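PDB 1JZT: NAD(P)H-hydrate epimerase from Saccharomyces cerevisiae, which catalyses the epimerization of the S and R forms of NAD(P)HX, hydrated and damaged NAD(P)H, so that both epimers can be repaired. Local coordinates for residues A[4-9]-A[203-208]; A[133-138]-A[168-173]. One frame throughout, in Å; residues are numbered along the deposited sequence.

In the fold
From the N terminus, residues 4-9 lead into helix 9-19 and pack on 203-208. Contact 1 thereby closes a loop of 193 residues that holds six of the parallel strands of the mixed sheet. Contact 2 closes a far shorter loop inside it: strand 133-139 runs through helix 153-163 to its sheet neighbour, strand 169-172, with 29 residues between the two segments. The loops nest and do not cross. The centres of contact 1 and contact 2 lie about 19 Å apart, and the nearest atoms of contact 1 and contact 2 about 6 Å apart. Contact 2 joins central strands of the Rossmann-like sheet, whereas contact 1 ties the N-terminal lead to the connection between strands 194-198 and 214-218.

Contact 1: residues A[4-9]-A[203-208]; sequences LKVVSS and PCSSHI
The lead into helix 9-19 meets the short 3-10 turn 203-207, which follows strand 194-198, and the Pro203 ring is the main point of touch. Apolar and van der Waals packing joins the two segments and buries 190 Å² in all. The ring's CD comes to 3.0 Å from the carbonyl oxygen Val7 O, while Pro203 CG lies 3.8 Å from Ser8 CA, so the CG-CD side of the ring lies against the backbone of Val7 and Ser8. Val6 comes to the N and CA side of the ring: its CB stands 4.0 Å from Pro203 N and its CG2 4.1 Å from Pro203 CA. With chi1 at -64°, the CG1 branch of Val6 lies anti to its own carbonyl carbon and reaches 3.5 Å from Ser205 OG. That hydroxyl is hydrogen-bonded to Lys202 O, so the methyl rests against an oxygen already engaged. The first turn of the 3-10 segment is held from within, since Pro203 O accepts both Ser206 N at 3.1 Å and Ser206 OG at 2.9 Å, the hydroxyl lying almost in line with the C=O bond (171°). Ser8, whose CA faces the proline CG, is the N-cap of helix 9-19, its OG accepting from the amide N of Leu11. Val7 makes a backbone hydrogen bond to Pro201 just before the turn, and Ser9 OG is hydrogen-bonded to Asp181 OD2.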
loop_
_atom_site.group_PDB
_atom_site.type_symbol
_atom_site.label_atom_id
_atom_site.label_comp_id
_atom_site.label_asym_id
_atom_site.label_seq_id
_atom_site.Cartn_x
_atom_site.Cartn_y
_atom_site.Cartn_z
ATOM N N LEU A 4 -13.305 9.392 12.593
ATOM C CA LEU A 4 -12.626 9.855 11.352
ATOM C C LEU A 4 -11.547 10.890 11.675
ATOM O O LEU A 4 -11.612 12.041 11.235
ATOM N N LYS A 5 -10.555 10.465 12.456
ATOM C CA LYS A 5 -9.449 11.328 12.855
ATOM C C LYS A 5 -8.290 11.123 11.876
ATOM O O LYS A 5 -7.997 9.995 11.462
ATOM C CB LYS A 5 -9.029 10.982 14.288
ATOM C CG LYS A 5 -8.135 12.003 14.984
ATOM N N VAL A 6 -7.635 12.215 11.497
ATOM C CA VAL A 6 -6.530 12.140 10.549
ATOM C C VAL A 6 -5.340 12.990 10.964
ATOM O O VAL A 6 -5.450 13.847 11.836
ATOM C CB VAL A 6 -6.981 12.592 9.139
ATOM C CG1 VAL A 6 -8.027 11.640 8.594
ATOM C CG2 VAL A 6 -7.540 14.008 9.204
ATOM N N VAL A 7 -4.204 12.746 10.323
ATOM C CA VAL A 7 -2.986 13.484 10.610
ATOM C C VAL A 7 -2.416 14.062 9.317
ATOM O O VAL A 7 -2.338 13.370 8.299
ATOM C CB VAL A 7 -1.933 12.568 11.274
ATOM C CG1 VAL A 7 -0.618 13.298 11.415
ATOM C CG2 VAL A 7 -2.433 12.116 12.638
ATOM N N SER A 8 -2.034 15.335 9.365
ATOM C CA SER A 8 -1.471 16.038 8.210
ATOM C C SER A 8 -0.198 15.360 7.716
ATOM O O SER A 8 0.463 14.653 8.475
ATOM C CB SER A 8 -1.133 17.476 8.603
ATOM O OG SER A 8 -0.106 17.478 9.591
ATOM N N SER A 9 0.155 15.582 6.453
ATOM C CA SER A 9 1.369 14.980 5.907
ATOM C C SER A 9 2.589 15.485 6.678
ATOM O O SER A 9 3.571 14.755 6.860
ATOM C CB SER A 9 1.515 15.306 4.415
ATOM O OG SER A 9 1.586 16.701 4.196
ATOM N N PRO A 203 -5.170 13.340 5.696
ATOM C CA PRO A 203 -6.332 14.155 5.329
ATOM C C PRO A 203 -7.055 13.737 4.053
ATOM O O PRO A 203 -8.280 13.807 3.986
ATOM C CB PRO A 203 -5.745 15.560 5.227
ATOM C CG PRO A 203 -4.659 15.530 6.263
ATOM C CD PRO A 203 -4.005 14.200 5.968
ATOM N N CYS A 204 -6.307 13.301 3.045
ATOM C CA CYS A 204 -6.929 12.901 1.787
ATOM C C CYS A 204 -7.889 11.719 1.954
ATOM O O CYS A 204 -8.790 11.536 1.136
ATOM C CB CYS A 204 -5.857 12.562 0.745
ATOM S SG CYS A 204 -4.884 11.079 1.087
ATOM N N SER A 205 -7.710 10.932 3.015
ATOM C CA SER A 205 -8.568 9.776 3.259
ATOM C C SER A 205 -10.035 10.150 3.472
ATOM O O SER A 205 -10.929 9.329 3.262
ATOM C CB SER A 205 -8.069 8.974 4.473
ATOM O OG SER A 205 -8.214 9.710 5.679
ATOM N N SER A 206 -10.288 11.383 3.895
ATOM C CA SER A 206 -11.659 11.825 4.131
ATOM C C SER A 206 -12.387 12.105 2.815
ATOM O O SER A 206 -13.542 12.524 2.817
ATOM C CB SER A 206 -11.661 13.093 4.985
ATOM O OG SER A 206 -11.123 14.179 4.249
ATOM N N HIS A 207 -11.709 11.871 1.697
ATOM C CA HIS A 207 -12.296 12.105 0.382
ATOM C C HIS A 207 -12.823 10.840 -0.278
ATOM O O HIS A 207 -13.392 10.897 -1.367
ATOM C CB HIS A 207 -11.266 12.761 -0.537
ATOM C CG HIS A 207 -10.936 14.170 -0.160
ATOM N ND1 HIS A 207 -11.551 15.260 -0.740
ATOM C CD2 HIS A 207 -10.079 14.669 0.762
ATOM C CE1 HIS A 207 -11.086 16.367 -0.192
ATOM N NE2 HIS A 207 -10.191 16.037 0.722
ATOM N N ILE A 208 -12.627 9.694 0.367
ATOM C CA ILE A 208 -13.108 8.441 -0.202
ATOM C C ILE A 208 -14.612 8.315 0.016
ATOM O O ILE A 208 -15.182 8.971 0.890
ATOM C CB ILE A 208 -12.427 7.205 0.443
ATOM C CG1 ILE A 208 -12.844 7.084 1.909
ATOM C CG2 ILE A 208 -10.907 7.314 0.307
ATOM C CD1 ILE A 208 -12.318 5.839 2.599
#

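Contact 2: residues A[133-138]-A[168-173]; sequences TLCIVD and PIVSVD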
loop_
_atom_site.group_PDB
_atom_site.type_symbol
_atom_site.label_atom_id
_atom_site.label_comp_id
_atom_site.label_asym_id
_atom_site.label_seq_id
_atom_site.Cartn_x
_atom_site.Cartn_y
_atom_site.Cartn_z
ATOM N N THR A 133 -5.987 -10.753 -13.684
ATOM C CA THR A 133 -5.703 -10.139 -12.395
ATOM C C THR A 133 -6.904 -10.023 -11.461
ATOM O O THR A 133 -7.968 -9.557 -11.862
ATOM C CB THR A 133 -5.110 -8.744 -12.624
ATOM O OG1 THR A 133 -3.848 -8.883 -13.285
ATOM C CG2 THR A 133 -4.933 -8.004 -11.304
ATOM N N LEU A 134 -6.713 -10.447 -10.214
ATOM C CA LEU A 134 -7.751 -10.398 -9.182
ATOM C C LEU A 134 -7.901 -8.974 -8.657
ATOM O O LEU A 134 -9.013 -8.466 -8.508
ATOM C CB LEU A 134 -7.374 -11.326 -8.026
ATOM C CG LEU A 134 -8.137 -11.152 -6.712
ATOM C CD1 LEU A 134 -9.604 -11.564 -6.875
ATOM C CD2 LEU A 134 -7.465 -11.996 -5.642
ATOM N N CYS A 135 -6.772 -8.345 -8.351
ATOM C CA CYS A 135 -6.771 -6.975 -7.860
ATOM C C CYS A 135 -5.380 -6.401 -8.052
ATOM O O CYS A 135 -4.408 -7.137 -8.259
ATOM C CB CYS A 135 -7.148 -6.914 -6.377
ATOM S SG CYS A 135 -5.867 -7.534 -5.246
ATOM N N ILE A 136 -5.293 -5.078 -7.983
ATOM C CA ILE A 136 -4.036 -4.380 -8.162
ATOM C C ILE A 136 -3.667 -3.653 -6.882
ATOM O O ILE A 136 -4.508 -3.004 -6.261
ATOM C CB ILE A 136 -4.147 -3.353 -9.305
ATOM C CG1 ILE A 136 -4.528 -4.068 -10.601
ATOM C CG2 ILE A 136 -2.820 -2.600 -9.466
ATOM C CD1 ILE A 136 -5.055 -3.135 -11.683
ATOM N N VAL A 137 -2.416 -3.791 -6.469
ATOM C CA VAL A 137 -1.952 -3.103 -5.277
ATOM C C VAL A 137 -1.151 -1.893 -5.725
ATOM O O VAL A 137 -0.103 -2.018 -6.382
ATOM C CB VAL A 137 -1.040 -3.981 -4.400
ATOM C CG1 VAL A 137 -0.543 -3.166 -3.206
ATOM C CG2 VAL A 137 -1.794 -5.207 -3.927
ATOM N N ASP A 138 -1.660 -0.727 -5.352
ATOM C CA ASP A 138 -1.052 0.551 -5.679
ATOM C C ASP A 138 -0.076 0.963 -4.589
ATOM O O ASP A 138 -0.475 1.521 -3.572
ATOM C CB ASP A 138 -2.147 1.621 -5.832
ATOM C CG ASP A 138 -1.598 3.034 -5.786
ATOM O OD1 ASP A 138 -0.460 3.256 -6.267
ATOM O OD2 ASP A 138 -2.309 3.934 -5.271
ATOM N N PRO A 168 -10.306 -4.050 -9.225
ATOM C CA PRO A 168 -10.163 -3.332 -7.957
ATOM C C PRO A 168 -8.729 -2.956 -7.608
ATOM O O PRO A 168 -7.819 -3.781 -7.705
ATOM C CB PRO A 168 -10.759 -4.304 -6.945
ATOM C CG PRO A 168 -10.389 -5.637 -7.526
ATOM C CD PRO A 168 -10.725 -5.443 -8.990
ATOM N N ILE A 169 -8.534 -1.706 -7.199
ATOM C CA ILE A 169 -7.213 -1.222 -6.809
ATOM C C ILE A 169 -7.156 -1.062 -5.288
ATOM O O ILE A 169 -8.067 -0.494 -4.678
ATOM C CB ILE A 169 -6.885 0.149 -7.460
ATOM C CG1 ILE A 169 -6.710 -0.013 -8.972
ATOM C CG2 ILE A 169 -5.623 0.729 -6.837
ATOM C CD1 ILE A 169 -6.552 1.314 -9.715
ATOM N N VAL A 170 -6.088 -1.585 -4.691
ATOM C CA VAL A 170 -5.867 -1.496 -3.249
ATOM C C VAL A 170 -4.705 -0.520 -3.064
ATOM O O VAL A 170 -3.558 -0.863 -3.374
ATOM C CB VAL A 170 -5.443 -2.869 -2.659
ATOM C CG1 VAL A 170 -5.181 -2.738 -1.160
ATOM C CG2 VAL A 170 -6.529 -3.918 -2.932
ATOM N N SER A 171 -4.993 0.685 -2.568
ATOM C CA SER A 171 -3.954 1.702 -2.385
ATOM C C SER A 171 -3.271 1.647 -1.032
ATOM O O SER A 171 -3.931 1.609 0.007
ATOM C CB SER A 171 -4.530 3.112 -2.589
ATOM O OG SER A 171 -4.812 3.361 -3.952
ATOM N N VAL A 172 -1.940 1.662 -1.058
ATOM C CA VAL A 172 -1.137 1.615 0.153
ATOM C C VAL A 172 -0.915 3.018 0.716
ATOM O O VAL A 172 -0.329 3.887 0.059
ATOM C CB VAL A 172 0.240 0.966 -0.113
ATOM C CG1 VAL A 172 1.011 0.844 1.192
ATOM C CG2 VAL A 172 0.049 -0.404 -0.748
ATOM N N ASP A 173 -1.394 3.205 1.941
ATOM C CA ASP A 173 -1.296 4.447 2.693
ATOM C C ASP A 173 -2.199 5.564 2.164
ATOM O O ASP A 173 -3.090 6.035 2.875
ATOM C CB ASP A 173 0.154 4.927 2.755
ATOM C CG ASP A 173 0.358 5.966 3.832
ATOM O OD1 ASP A 173 -0.279 5.824 4.899
ATOM O OD2 ASP A 173 1.154 6.906 3.625
#
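The first torsions of Asp138 and Ser171 turn both groups toward each other on the same face of the sheet: the carboxylate carbon CG of Asp138 is anti to the backbone N (chi1 164°), and Ser171 OG is anti to its own carbonyl carbon (chi1 -72°). Ser171 OG donates to Asp138 OD2 over 2.9 Å, meeting the anti lone pair of that oxygen, turned from OD1. OD1 in turn is hydrogen-bonded to Thr176 OG1, so both oxygens are held; Asp138 and Thr176 are predicted potassium ligands, and Ser171 probably helps fix the carboxylate's rotation. An alanine in place of Asp138 is likely to leave the hydroxyls of Ser171 and Thr176 without this acceptor and the predicted potassium site short of a carboxylate. On the same face, Ile169 CG2 packs 3.7 Å from Asp138 CB. These residues belong to the right-handed beta-alpha-beta crossover from strand 133-139 through helix 153-163 to strand 169-172, part of the Rossmann-like sheet. The strand axes run parallel within 18°, and their bonds alternate: Ile136 N to Pro168 O, Val170 N to Ile136 O at 2.6 Å, Asp138 N to Val170 O at 2.7 Å, and Val172 N to Asp138 O. On the opposite face Val137 CG1 meets Val172 CG2 at 3.7 Å, the two side chains crossing at a slant, and helix 28-46 packs over Val170 and Val172. At the start of the pair, CG of Pro168 comes to 3.3 Å from Leu134 O and also touches Cys135 CB.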